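Local coordinates for translation initiation factor 6 (Methanocaldococcus jannaschii, PDB 1G61), which binds to the 50S ribosomal subunit and prevents it from joining the 30S subunit to form the 70S initiation complex, at residues N104-L107 / G108-I111; F127-D130 / I131-S134; L147-V150 / G151-A154. All coordinates share one frame; numbering follows the deposited sequence.

From the N terminus, three local contacts follow one another in series, none nesting within or crossing another, and each closes no more than a local bend of the chain. Contact 1 leads into and includes helix 107-110, between strands 96-100 and 111-113. Contact 2 is the first part of helix 128-135, between strands 117-120 and 138-141. Contact 3 rounds off the loop leading from strand 138-141 into strand 154-156. Ile111 of contact 1 packs on Ile131 of contact 2, CD1 to CD1 at 3.8 Å. Asn109 O lies 2.9 Å from Gly151 N, a probable hydrogen bond joining contacts 1 and 3. Contacts 2 and 3 do not touch, their nearest atoms being about 9 Å apart.

Contact 1: residues N104-L107 / G108-I111; sequences NTAL and GNLI
Leu110 packs against Asn104 and the carbonyl of Ala106 at the start of helix 107-110. Its CD1 sits squarely over the face of the Asn104 amide, 3.6 Å from CG and nearly as close to OD1 and ND2, while its CG lies 3.3 Å from Ala106 O. This is the dense part of the contact: Leu107, Leu110 and Ile111 are buried, Leu107 and Ile111 resting on Leu71 of strand 69-73. Ile111 folds CG1 back beside its own backbone N (chi1 -60°), and CD1 comes within 4.3 Å of Leu107 CB.

Ala106, the N-cap, is also the centre of an inverse gamma turn, closed by a weak bond from Leu107 N to Thr105 O. Its carbonyl oxygen accepts two weak bonds, from Asn109 N at 2.9 Å and from Leu110 N at 3.1 Å.

The looser side lies at Ala106 CB and Asn109, both residues partly exposed. There Asn109 OD1 lies 3.6 Å from Ala106 CB, and its ND2 is held by Ser61 OG. Asn104 is partly exposed too, although Leu110 CD1 covers one face of its amide. Its OD1 closes an Asx turn by accepting from Ala106 N at 3.1 Å, almost straight (165°) but with the donor tilted out of the carbonyl plane; its ND2 bonds to Glu123. Bonded at both OD1 and ND2 and faced by a leucine methyl, the Asn104 amide is probably fixed in its rotation and sets the turn that leads into the helix.

Contact 2: residues F127-D130 / I131-S134; sequences FKKD and IEDS
Four successive backbone bonds link residues 127-130 to the residues four places on, from Ile131 N to Phe127 O through to Ser134 N to Asp130 O, with Phe127 as the N-cap of helix 128-135. The bond from Glu132 N to Lys128 O is the straightest (170°, 2.8 Å). On the outer flank, two salt bridges repeat the same four-residue spacing. Lys128 NZ meets Glu132 OE2 at 2.6 Å on the syn side but 34° out of the carboxylate plane, its chain turned at the last torsion (chi4 -79°) to bring the ammonium across. Lys129 NZ takes the syn lone pair of Asp133 OD2 at 3.0 Å. The helix is the crossover of a beta-alpha-beta unit with strands 117-120 and 138-141, and Lys128 and Glu132 both lie against Val139 of the latter. A glutamine in place of Glu132 would probably leave the ammonium of Lys128 without its charged mate here and its end freer to swing. On the inner flank, Ile131 CD1 touches Phe127 CB at 4.1 Å, and the Ile131 side chain also packs on Leu71, while Ser134 OG is hydrogen-bonded to Asn96 O.

Contact 3: residues L147-V150 / G151-A154; sequences LPTV and GSNA
Residues 147-154 bend sharply at Thr149 and then coil through Val150, Gly151 and Ser152 with helix-like backbone angles before Ala154 enters strand 154-156. The bend is an inverse gamma turn centred on Thr149, closed by a weak bond from Val150 N to Pro148 O. The coil that follows wraps around a single acceptor, Thr149 O, which takes three hydrogen bonds. Two are weak and come from the backbone, from Ser152 N at 3.1 Å and Asn153 N at 3.2 Å. The third comes from the side chain of Asn153, whose ND2 donates at 3.0 Å and 154°, straighter than either backbone bond.

Asn153 manages this because its CG lies beside its own backbone N (chi1 -76°), which turns the amide back over the coil. The approach is not flat: the donor stands 35° off the Thr149 carbonyl plane. Thr149 OG1, held between backbone N and carbonyl carbon (chi1 48°), lies 3.0 Å from the same ND2.

Asn153 is buried, further enclosed by His164 and Ser195. Val150, also buried, packs on Ile144 and on Leu112 of strand 111-113, which Ala154 also touches, so the coil ties this loop to the neighbouring strand. The partly exposed Ser152 contributes less, its OG 3.9 Å from Thr149 CB. Leu147 comes over a face of the Asn153 amide, the two side chains running at about a right angle. Its CD1 methyl is displaced toward the oxygen and nitrogen of that amide, with Leu147 CD1 3.6 Å from Asn153 OD1.

Contact 1: residues N104-L107 / G108-I111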
loop_
_atom_site.group_PDB
_atom_site.type_symbol
_atom_site.label_atom_id
_atom_site.label_comp_id
_atom_site.label_asym_id
_atom_site.label_seq_id
_atom_site.Cartn_x
_atom_site.Cartn_y
_atom_site.Cartn_z
ATOM N N ASN A 104 1.073 3.308 -17.780
ATOM C CA ASN A 104 0.894 2.184 -16.864
ATOM C C ASN A 104 0.065 2.690 -15.690
ATOM O O ASN A 104 0.557 3.493 -14.905
ATOM C CB ASN A 104 2.252 1.639 -16.399
ATOM C CG ASN A 104 2.113 0.312 -15.683
ATOM O OD1 ASN A 104 1.043 0.001 -15.124
ATOM N ND2 ASN A 104 3.165 -0.508 -15.654
ATOM N N THR A 105 -1.165 2.191 -15.572
ATOM C CA THR A 105 -2.099 2.703 -14.565
ATOM C C THR A 105 -1.965 2.026 -13.201
ATOM O O THR A 105 -2.668 2.413 -12.278
ATOM C CB THR A 105 -3.556 2.550 -15.037
ATOM O OG1 THR A 105 -3.736 1.146 -15.341
ATOM C CG2 THR A 105 -3.783 3.372 -16.275
ATOM N N ALA A 106 -1.059 1.041 -13.071
ATOM C CA ALA A 106 -0.959 0.254 -11.814
ATOM C C ALA A 106 -0.092 0.952 -10.777
ATOM O O ALA A 106 0.958 0.443 -10.355
ATOM C CB ALA A 106 -0.452 -1.156 -12.129
ATOM N N LEU A 107 -0.507 2.166 -10.388
ATOM C CA LEU A 107 0.334 2.995 -9.534
ATOM C C LEU A 107 0.709 2.283 -8.224
ATOM O O LEU A 107 1.855 2.438 -7.757
ATOM C CB LEU A 107 -0.358 4.309 -9.182
ATOM C CG LEU A 107 -0.819 5.151 -10.373
ATOM C CD1 LEU A 107 -1.466 6.432 -9.865
ATOM C CD2 LEU A 107 0.347 5.464 -11.341
ATOM N N GLY A 108 -0.237 1.551 -7.653
ATOM C CA GLY A 108 0.030 0.851 -6.395
ATOM C C GLY A 108 1.039 -0.253 -6.536
ATOM O O GLY A 108 1.736 -0.621 -5.591
ATOM N N ASN A 109 1.165 -0.851 -7.741
ATOM C CA ASN A 109 2.188 -1.855 -8.000
ATOM C C ASN A 109 3.556 -1.183 -8.210
ATOM O O ASN A 109 4.582 -1.834 -7.986
ATOM C CB ASN A 109 1.844 -2.646 -9.246
ATOM C CG ASN A 109 0.670 -3.592 -9.185
ATOM O OD1 ASN A 109 0.320 -4.166 -10.222
ATOM N ND2 ASN A 109 0.088 -3.742 -8.017
ATOM N N LEU A 110 3.529 0.061 -8.670
ATOM C CA LEU A 110 4.760 0.743 -9.125
ATOM C C LEU A 110 5.384 1.690 -8.104
ATOM O O LEU A 110 6.480 2.224 -8.336
ATOM C CB LEU A 110 4.436 1.547 -10.389
ATOM C CG LEU A 110 3.981 0.730 -11.585
ATOM C CD1 LEU A 110 3.412 1.674 -12.630
ATOM C CD2 LEU A 110 5.143 -0.057 -12.158
ATOM N N ILE A 111 4.692 1.943 -6.991
ATOM C CA ILE A 111 5.131 2.931 -6.003
ATOM C C ILE A 111 4.981 2.330 -4.608
ATOM O O ILE A 111 3.956 1.665 -4.320
ATOM C CB ILE A 111 4.278 4.207 -6.126
ATOM C CG1 ILE A 111 4.427 4.820 -7.528
ATOM C CG2 ILE A 111 4.617 5.210 -5.017
ATOM C CD1 ILE A 111 3.431 5.950 -7.824
#

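Contact 2: residues F127-D130 / I131-S134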
loop_
_atom_site.group_PDB
_atom_site.type_symbol
_atom_site.label_atom_id
_atom_site.label_comp_id
_atom_site.label_asym_id
_atom_site.label_seq_id
_atom_site.Cartn_x
_atom_site.Cartn_y
_atom_site.Cartn_z
ATOM N N PHE A 127 7.435 11.088 -13.957
ATOM C CA PHE A 127 6.394 11.527 -13.041
ATOM C C PHE A 127 6.969 11.776 -11.640
ATOM O O PHE A 127 6.203 12.057 -10.704
ATOM C CB PHE A 127 5.218 10.532 -12.949
ATOM C CG PHE A 127 4.524 10.450 -14.310
ATOM C CD1 PHE A 127 4.935 9.520 -15.269
ATOM C CD2 PHE A 127 3.491 11.320 -14.630
ATOM C CE1 PHE A 127 4.307 9.486 -16.501
ATOM C CE2 PHE A 127 2.865 11.283 -15.863
ATOM C CZ PHE A 127 3.315 10.390 -16.803
ATOM N N LYS A 128 8.282 11.732 -11.517
ATOM C CA LYS A 128 8.861 11.886 -10.190
ATOM C C LYS A 128 8.451 13.187 -9.507
ATOM O O LYS A 128 8.107 13.156 -8.319
ATOM C CB LYS A 128 10.396 11.786 -10.337
ATOM C CG LYS A 128 11.116 11.937 -9.000
ATOM C CD LYS A 128 12.588 11.593 -9.208
ATOM C CE LYS A 128 13.356 11.397 -7.925
ATOM N NZ LYS A 128 13.674 12.741 -7.381
ATOM N N LYS A 129 8.488 14.330 -10.188
ATOM C CA LYS A 129 8.123 15.583 -9.531
ATOM C C LYS A 129 6.670 15.554 -9.088
ATOM O O LYS A 129 6.357 16.030 -7.966
ATOM C CB LYS A 129 8.353 16.771 -10.482
ATOM C CG LYS A 129 8.119 18.113 -9.743
ATOM C CD LYS A 129 8.725 19.243 -10.574
ATOM C CE LYS A 129 8.267 20.612 -10.088
ATOM N NZ LYS A 129 8.074 20.670 -8.606
ATOM N N ASP A 130 5.758 15.068 -9.942
ATOM C CA ASP A 130 4.350 14.998 -9.525
ATOM C C ASP A 130 4.159 14.156 -8.258
ATOM O O ASP A 130 3.339 14.449 -7.396
ATOM C CB ASP A 130 3.561 14.338 -10.666
ATOM C CG ASP A 130 3.246 15.226 -11.827
ATOM O OD1 ASP A 130 3.387 16.481 -11.749
ATOM O OD2 ASP A 130 2.796 14.663 -12.876
ATOM N N ILE A 131 4.904 13.047 -8.195
ATOM C CA ILE A 131 4.809 12.111 -7.071
ATOM C C ILE A 131 5.404 12.783 -5.859
ATOM O O ILE A 131 4.819 12.773 -4.768
ATOM C CB ILE A 131 5.481 10.797 -7.429
ATOM C CG1 ILE A 131 4.683 10.090 -8.540
ATOM C CG2 ILE A 131 5.624 9.859 -6.249
ATOM C CD1 ILE A 131 5.486 8.904 -9.143
ATOM N N GLU A 132 6.575 13.433 -5.988
ATOM C CA GLU A 132 7.145 14.158 -4.847
ATOM C C GLU A 132 6.239 15.234 -4.303
ATOM O O GLU A 132 6.103 15.405 -3.086
ATOM C CB GLU A 132 8.433 14.895 -5.314
ATOM C CG GLU A 132 9.630 14.028 -5.524
ATOM C CD GLU A 132 10.747 14.676 -6.321
ATOM O OE1 GLU A 132 10.594 15.677 -7.103
ATOM O OE2 GLU A 132 11.854 14.151 -6.168
ATOM N N ASP A 133 5.630 16.000 -5.212
ATOM C CA ASP A 133 4.797 17.126 -4.763
ATOM C C ASP A 133 3.542 16.644 -4.062
ATOM O O ASP A 133 3.096 17.350 -3.121
ATOM C CB ASP A 133 4.468 18.027 -5.950
ATOM C CG ASP A 133 5.695 18.836 -6.424
ATOM O OD1 ASP A 133 6.764 18.792 -5.763
ATOM O OD2 ASP A 133 5.561 19.482 -7.463
ATOM N N SER A 134 2.969 15.509 -4.462
ATOM C CA SER A 134 1.757 15.014 -3.862
ATOM C C SER A 134 2.056 14.276 -2.555
ATOM O O SER A 134 1.442 14.551 -1.529
ATOM C CB SER A 134 1.005 14.069 -4.825
ATOM O OG SER A 134 -0.028 13.407 -4.087
#

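Contact 3: residues L147-V150 / G151-A154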
loop_
_atom_site.group_PDB
_atom_site.type_symbol
_atom_site.label_atom_id
_atom_site.label_comp_id
_atom_site.label_asym_id
_atom_site.label_seq_id
_atom_site.Cartn_x
_atom_site.Cartn_y
_atom_site.Cartn_z
ATOM N N LEU A 147 13.004 -6.368 -9.282
ATOM C CA LEU A 147 11.682 -6.178 -9.870
ATOM C C LEU A 147 11.216 -4.741 -9.821
ATOM O O LEU A 147 11.374 -4.065 -8.799
ATOM C CB LEU A 147 10.653 -7.059 -9.119
ATOM C CG LEU A 147 11.018 -8.568 -9.122
ATOM C CD1 LEU A 147 10.096 -9.305 -8.158
ATOM C CD2 LEU A 147 10.953 -9.121 -10.538
ATOM N N PRO A 148 10.687 -4.196 -10.914
ATOM C CA PRO A 148 10.277 -2.796 -10.929
ATOM C C PRO A 148 8.909 -2.562 -10.280
ATOM O O PRO A 148 8.592 -1.392 -9.983
ATOM C CB PRO A 148 10.279 -2.461 -12.422
ATOM C CG PRO A 148 9.860 -3.767 -13.058
ATOM C CD PRO A 148 10.533 -4.844 -12.236
ATOM N N THR A 149 8.113 -3.611 -10.021
ATOM C CA THR A 149 6.828 -3.450 -9.281
ATOM C C THR A 149 7.110 -3.388 -7.795
ATOM O O THR A 149 6.811 -4.307 -7.020
ATOM C CB THR A 149 5.861 -4.557 -9.687
ATOM O OG1 THR A 149 6.576 -5.825 -9.620
ATOM C CG2 THR A 149 5.344 -4.360 -11.103
ATOM N N VAL A 150 7.708 -2.274 -7.358
ATOM C CA VAL A 150 8.148 -2.171 -5.947
ATOM C C VAL A 150 6.999 -2.193 -4.972
ATOM O O VAL A 150 7.195 -2.694 -3.883
ATOM C CB VAL A 150 9.024 -0.903 -5.786
ATOM C CG1 VAL A 150 10.266 -1.002 -6.691
ATOM C CG2 VAL A 150 8.252 0.375 -6.075
ATOM N N GLY A 151 5.824 -1.687 -5.394
ATOM C CA GLY A 151 4.655 -1.740 -4.509
ATOM C C GLY A 151 4.102 -3.120 -4.365
ATOM O O GLY A 151 3.532 -3.455 -3.340
ATOM N N SER A 152 4.248 -3.998 -5.358
ATOM C CA SER A 152 3.793 -5.378 -5.234
ATOM C C SER A 152 4.771 -6.191 -4.384
ATOM O O SER A 152 4.359 -7.198 -3.820
ATOM C CB SER A 152 3.702 -6.055 -6.593
ATOM O OG SER A 152 2.754 -5.402 -7.446
ATOM N N ASN A 153 6.043 -5.772 -4.328
ATOM C CA ASN A 153 7.070 -6.624 -3.769
ATOM C C ASN A 153 7.591 -6.188 -2.416
ATOM O O ASN A 153 8.599 -6.716 -1.925
ATOM C CB ASN A 153 8.192 -6.784 -4.832
ATOM C CG ASN A 153 7.681 -7.750 -5.876
ATOM O OD1 ASN A 153 7.618 -8.952 -5.586
ATOM N ND2 ASN A 153 7.328 -7.240 -7.055
ATOM N N ALA A 154 6.863 -5.299 -1.745
ATOM C CA ALA A 154 7.195 -4.927 -0.375
ATOM C C ALA A 154 5.980 -4.269 0.263
ATOM O O ALA A 154 5.074 -3.869 -0.452
ATOM C CB ALA A 154 8.386 -3.958 -0.336
#